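Local coordinates for protein predicted DNA-binding transcriptional regulator (Aliivibrio fischeri ES114, PDB 7DWN) that probably binds cis-regulatory DNA as a tetrameric transcription regulator of the LysR family, through an N-terminal winged helix-turn-helix domain, at residues P32-S35 against R36-L40; R52-K55 against P56-T60. One frame throughout, in Å; residues are numbered along the deposited sequence.

Contact 1 of 2, residues P32-S35 against R36-L40; sequences PAFS and RRIRL
Phe-34 and Ile-38, one helical turn apart, meet through both backbone and side chain. The N-H of Ile-38 goes to Phe-34 O at 3.0 Å, close to straight at 168°, and its CG1 lies over one face of the phenyl ring, 4.1 Å from the ring centroid, in a CH-pi contact. The closest ring atom is CE2, 3.7 Å from Ile-38 CG1. Phe-34 turns its ring to this place with CG trans to the backbone N (chi1 -176°), while Ile-38 sets CG1 beside its own backbone N and CD1 lies beside Phe-34 CZ. Three further i to i+4 bonds use the carbonyls of the first turn: Arg-36 N to Pro-32 O, Arg-37 N to Ala-33 O and Arg-39 N to Ser-35 O, each 2.9 Å. Pro-32, which has no N-H to give, suits the first turn of a helix, where backbone nitrogens have no carbonyl of a preceding turn to bond. This is helix 31-45, the second helix of the helix-turn-helix, which in LysR-type regulators is the recognition helix that enters the DNA major groove. Its inner side carries Phe-34, large and apolar, packed against Phe-20, Ala-23 and Ala-24 of helix 20-26; the small alanines accept the broad ring. Arg-37 bends at chi2 and chi3 and runs its aliphatic part past the first turn, CD lying 3.4 Å from Ala-33 O; beyond it, NE is satisfied by a salt bridge with Asp-10 of helix 5-17. The long arginine thus ties one helix to another. Arg-36 and Arg-39 instead carry their guanidinium groups away from the first turn on the exposed side, Arg-39 having a weak, long ion pair with Asp-43.

Contact 2 of 2, residues R52-K55 against P56-T60; sequences RKSK and PIELT
With chi1 at 65°, Ser-54 places OG between its own backbone N and carbonyl carbon, and this folds the hydroxyl back over the turn to Pro-56 O. OG donates to that carbonyl oxygen at 3.2 Å, a fairly long bond, with the donor tilted 30° from the carbonyl plane. A serine suits the place because its short arm carries a hydroxyl that can bridge to the carbonyl two residues along. The CG methylene of Glu-58 lies alongside the same hydroxyl, 4.0 Å from Ser-54 OG. What doubles the chain back is the cis peptide bond between Lys-55 and Pro-56, which proline tolerates far better than other residues do. It brings two acceptors together, Ser-54 O and Pro-56 O being 3.0 Å apart; the serine bond at Pro-56 O probably offsets part of their repulsion. Ile-57 fills the inner side of the bend. Its CG1 stands opposite its carbonyl carbon (chi1 -70°), and the second torsion carries CD1 back to 3.4 Å from Ser-54 O and 3.7 Å from Arg-52 CA. A weak CA-H...O contact from Ile-57 to Ser-54 O adds to this. The branched, apolar side chain fits because it is buried, also touching Val-50 and Phe-20. Lys-55 and Glu-58 are exposed, as suits charged side chains, while Arg-52 heads off to a salt bridge with Glu-42. At the far end Thr-60 caps the helix that follows, its OG1 bonded to Gly-63 N. Residues 52-57 form the turn, and 58-59 the weakly bonded second strand, of a hairpin whose first strand is 50-51, with a backbone bond between Glu-58 and Asp-51: the beta-hairpin wing of a LysR-type winged helix-turn-helix domain.

Contact 1 and contact 2 follow one another along the chain inside a single DNA-binding domain, their centres about 15 Å apart. Arg-52 joins them directly: its NH2 lies 3.6 Å from Ile-38 CG2 and 3.7 Å from Arg-39 CA, so the guanidinium end rests on the recognition helix, and the same NH2 is salt-bridged to Glu-42 of that helix. Phe-20 of helix 20-26 is shared as well, touching Phe-34 and Ser-35 from contact 1 and Arg-52 and Ile-57 from contact 2. These contacts join helix and wing, an arrangement consistent with their joint use on DNA in winged helix-turn-helix proteins. The centres of contacts 1 and 2 lie about 44 and 49 Å from the centre of the chain.

Contact 1 of 2, residues P32-S35 against R36-L40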
# COMPACT_ATOMS: atom_id res chain seq x y z
N PRO A 32 -34.99 -4.82 25.38
CA PRO A 32 -35.55 -5.83 24.46
C PRO A 32 -35.32 -5.48 23.00
O PRO A 32 -35.05 -6.37 22.19
CB PRO A 32 -37.04 -5.85 24.82
CG PRO A 32 -37.09 -5.36 26.23
CD PRO A 32 -36.02 -4.31 26.31
N ALA A 33 -35.41 -4.19 22.65
CA ALA A 33 -35.17 -3.78 21.27
C ALA A 33 -33.73 -4.05 20.85
O ALA A 33 -33.47 -4.48 19.72
CB ALA A 33 -35.51 -2.30 21.09
N PHE A 34 -32.77 -3.82 21.75
CA PHE A 34 -31.37 -4.10 21.43
C PHE A 34 -31.14 -5.60 21.27
O PHE A 34 -30.42 -6.03 20.36
CB PHE A 34 -30.46 -3.53 22.51
CG PHE A 34 -29.00 -3.71 22.21
CD1 PHE A 34 -28.33 -2.78 21.43
CD2 PHE A 34 -28.30 -4.80 22.70
CE1 PHE A 34 -26.98 -2.94 21.15
CE2 PHE A 34 -26.96 -4.96 22.42
CZ PHE A 34 -26.30 -4.03 21.65
N SER A 35 -31.71 -6.41 22.18
CA SER A 35 -31.60 -7.85 22.03
C SER A 35 -32.19 -8.30 20.69
O SER A 35 -31.61 -9.16 20.01
CB SER A 35 -32.30 -8.56 23.19
OG SER A 35 -32.12 -9.96 23.12
N ARG A 36 -33.32 -7.71 20.29
CA ARG A 36 -33.94 -8.07 19.02
C ARG A 36 -33.07 -7.65 17.84
O ARG A 36 -33.00 -8.36 16.83
CB ARG A 36 -35.33 -7.45 18.92
CG ARG A 36 -36.10 -7.83 17.67
CD ARG A 36 -36.31 -9.33 17.59
NE ARG A 36 -37.07 -9.71 16.39
CZ ARG A 36 -37.33 -10.96 16.04
NH1 ARG A 36 -36.91 -11.97 16.80
NH2 ARG A 36 -38.02 -11.21 14.94
N ARG A 37 -32.41 -6.49 17.93
CA ARG A 37 -31.52 -6.06 16.86
C ARG A 37 -30.35 -7.02 16.70
O ARG A 37 -29.99 -7.40 15.58
CB ARG A 37 -31.03 -4.64 17.11
CG ARG A 37 -32.04 -3.55 16.76
CD ARG A 37 -31.87 -2.33 17.66
NE ARG A 37 -30.61 -1.62 17.44
CZ ARG A 37 -30.52 -0.37 17.00
NH1 ARG A 37 -31.62 0.32 16.72
NH2 ARG A 37 -29.34 0.19 16.83
N ILE A 38 -29.74 -7.43 17.82
CA ILE A 38 -28.65 -8.40 17.75
C ILE A 38 -29.14 -9.73 17.18
O ILE A 38 -28.45 -10.38 16.38
CB ILE A 38 -28.00 -8.58 19.13
CG1 ILE A 38 -27.36 -7.27 19.60
CG2 ILE A 38 -26.95 -9.68 19.09
CD1 ILE A 38 -26.19 -6.82 18.75
N ARG A 39 -30.35 -10.14 17.57
CA ARG A 39 -30.90 -11.39 17.06
C ARG A 39 -31.15 -11.32 15.56
O ARG A 39 -30.91 -12.29 14.83
CB ARG A 39 -32.20 -11.72 17.80
CG ARG A 39 -32.79 -13.08 17.46
CD ARG A 39 -31.85 -14.21 17.86
NE ARG A 39 -32.44 -15.52 17.60
CZ ARG A 39 -33.00 -16.28 18.53
NH1 ARG A 39 -33.05 -15.87 19.79
NH2 ARG A 39 -33.51 -17.46 18.20
N LEU A 40 -31.62 -10.17 15.07
CA LEU A 40 -31.83 -9.99 13.64
C LEU A 40 -30.50 -10.02 12.89
O LEU A 40 -30.40 -10.60 11.80
CB LEU A 40 -32.56 -8.68 13.37
CG LEU A 40 -34.03 -8.61 13.78
CD1 LEU A 40 -34.59 -7.21 13.56
CD2 LEU A 40 -34.85 -9.63 13.01

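Contact 2 of 2, residues R52-K55 against P56-T60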
# COMPACT_ATOMS: atom_id res chain seq x y z
N ARG A 52 -25.71 -15.84 25.02
CA ARG A 52 -26.54 -15.02 25.89
C ARG A 52 -26.75 -15.63 27.27
O ARG A 52 -27.26 -14.93 28.16
CB ARG A 52 -27.91 -14.79 25.24
CG ARG A 52 -27.87 -13.99 23.96
CD ARG A 52 -29.23 -13.99 23.29
NE ARG A 52 -29.27 -13.12 22.12
CZ ARG A 52 -28.81 -13.47 20.92
NH1 ARG A 52 -28.28 -14.66 20.73
NH2 ARG A 52 -28.89 -12.61 19.91
N LYS A 53 -26.39 -16.89 27.48
CA LYS A 53 -26.68 -17.60 28.72
C LYS A 53 -25.59 -17.45 29.77
O LYS A 53 -25.66 -18.10 30.81
CB LYS A 53 -26.90 -19.08 28.43
CG LYS A 53 -28.07 -19.37 27.50
CD LYS A 53 -28.15 -20.84 27.14
CE LYS A 53 -27.43 -21.15 25.84
NZ LYS A 53 -25.97 -20.83 25.88
N SER A 54 -24.58 -16.61 29.52
CA SER A 54 -23.44 -16.49 30.42
C SER A 54 -23.18 -15.04 30.77
O SER A 54 -23.33 -14.15 29.93
CB SER A 54 -22.18 -17.10 29.78
OG SER A 54 -21.79 -16.37 28.63
N LYS A 55 -22.79 -14.81 32.02
CA LYS A 55 -22.35 -13.50 32.49
C LYS A 55 -20.88 -13.59 32.87
O LYS A 55 -20.53 -14.41 33.74
CB LYS A 55 -23.19 -13.04 33.68
CG LYS A 55 -24.66 -12.86 33.37
CD LYS A 55 -25.01 -11.43 32.96
CE LYS A 55 -24.77 -10.47 34.11
NZ LYS A 55 -25.52 -9.19 33.95
N PRO A 56 -19.99 -12.80 32.27
CA PRO A 56 -20.34 -11.81 31.24
C PRO A 56 -20.63 -12.44 29.88
O PRO A 56 -20.39 -13.64 29.68
CB PRO A 56 -19.09 -10.92 31.16
CG PRO A 56 -18.22 -11.33 32.33
CD PRO A 56 -18.56 -12.74 32.62
N ILE A 57 -21.16 -11.64 28.96
CA ILE A 57 -21.50 -12.13 27.63
C ILE A 57 -20.21 -12.46 26.89
O ILE A 57 -19.33 -11.61 26.72
CB ILE A 57 -22.33 -11.08 26.87
CG1 ILE A 57 -23.73 -10.97 27.48
CG2 ILE A 57 -22.39 -11.43 25.40
CD1 ILE A 57 -24.53 -12.25 27.42
N GLU A 58 -20.10 -13.71 26.44
CA GLU A 58 -18.95 -14.16 25.67
C GLU A 58 -19.28 -14.15 24.18
O GLU A 58 -20.43 -14.29 23.78
CB GLU A 58 -18.53 -15.57 26.09
CG GLU A 58 -17.97 -15.66 27.51
CD GLU A 58 -17.58 -17.07 27.89
OE1 GLU A 58 -17.93 -18.01 27.13
OE2 GLU A 58 -16.93 -17.25 28.94
N LEU A 59 -18.24 -13.98 23.37
CA LEU A 59 -18.38 -14.01 21.92
C LEU A 59 -18.15 -15.42 21.40
O LEU A 59 -17.17 -16.08 21.77
CB LEU A 59 -17.39 -13.05 21.26
CG LEU A 59 -17.74 -11.56 21.25
CD1 LEU A 59 -16.65 -10.75 20.57
CD2 LEU A 59 -19.08 -11.35 20.56
N THR A 60 -19.06 -15.89 20.55
CA THR A 60 -18.84 -17.12 19.83
C THR A 60 -17.71 -16.93 18.82
O THR A 60 -17.33 -15.79 18.52
CB THR A 60 -20.12 -17.55 19.11
OG1 THR A 60 -20.36 -16.67 18.00
CG2 THR A 60 -21.31 -17.48 20.06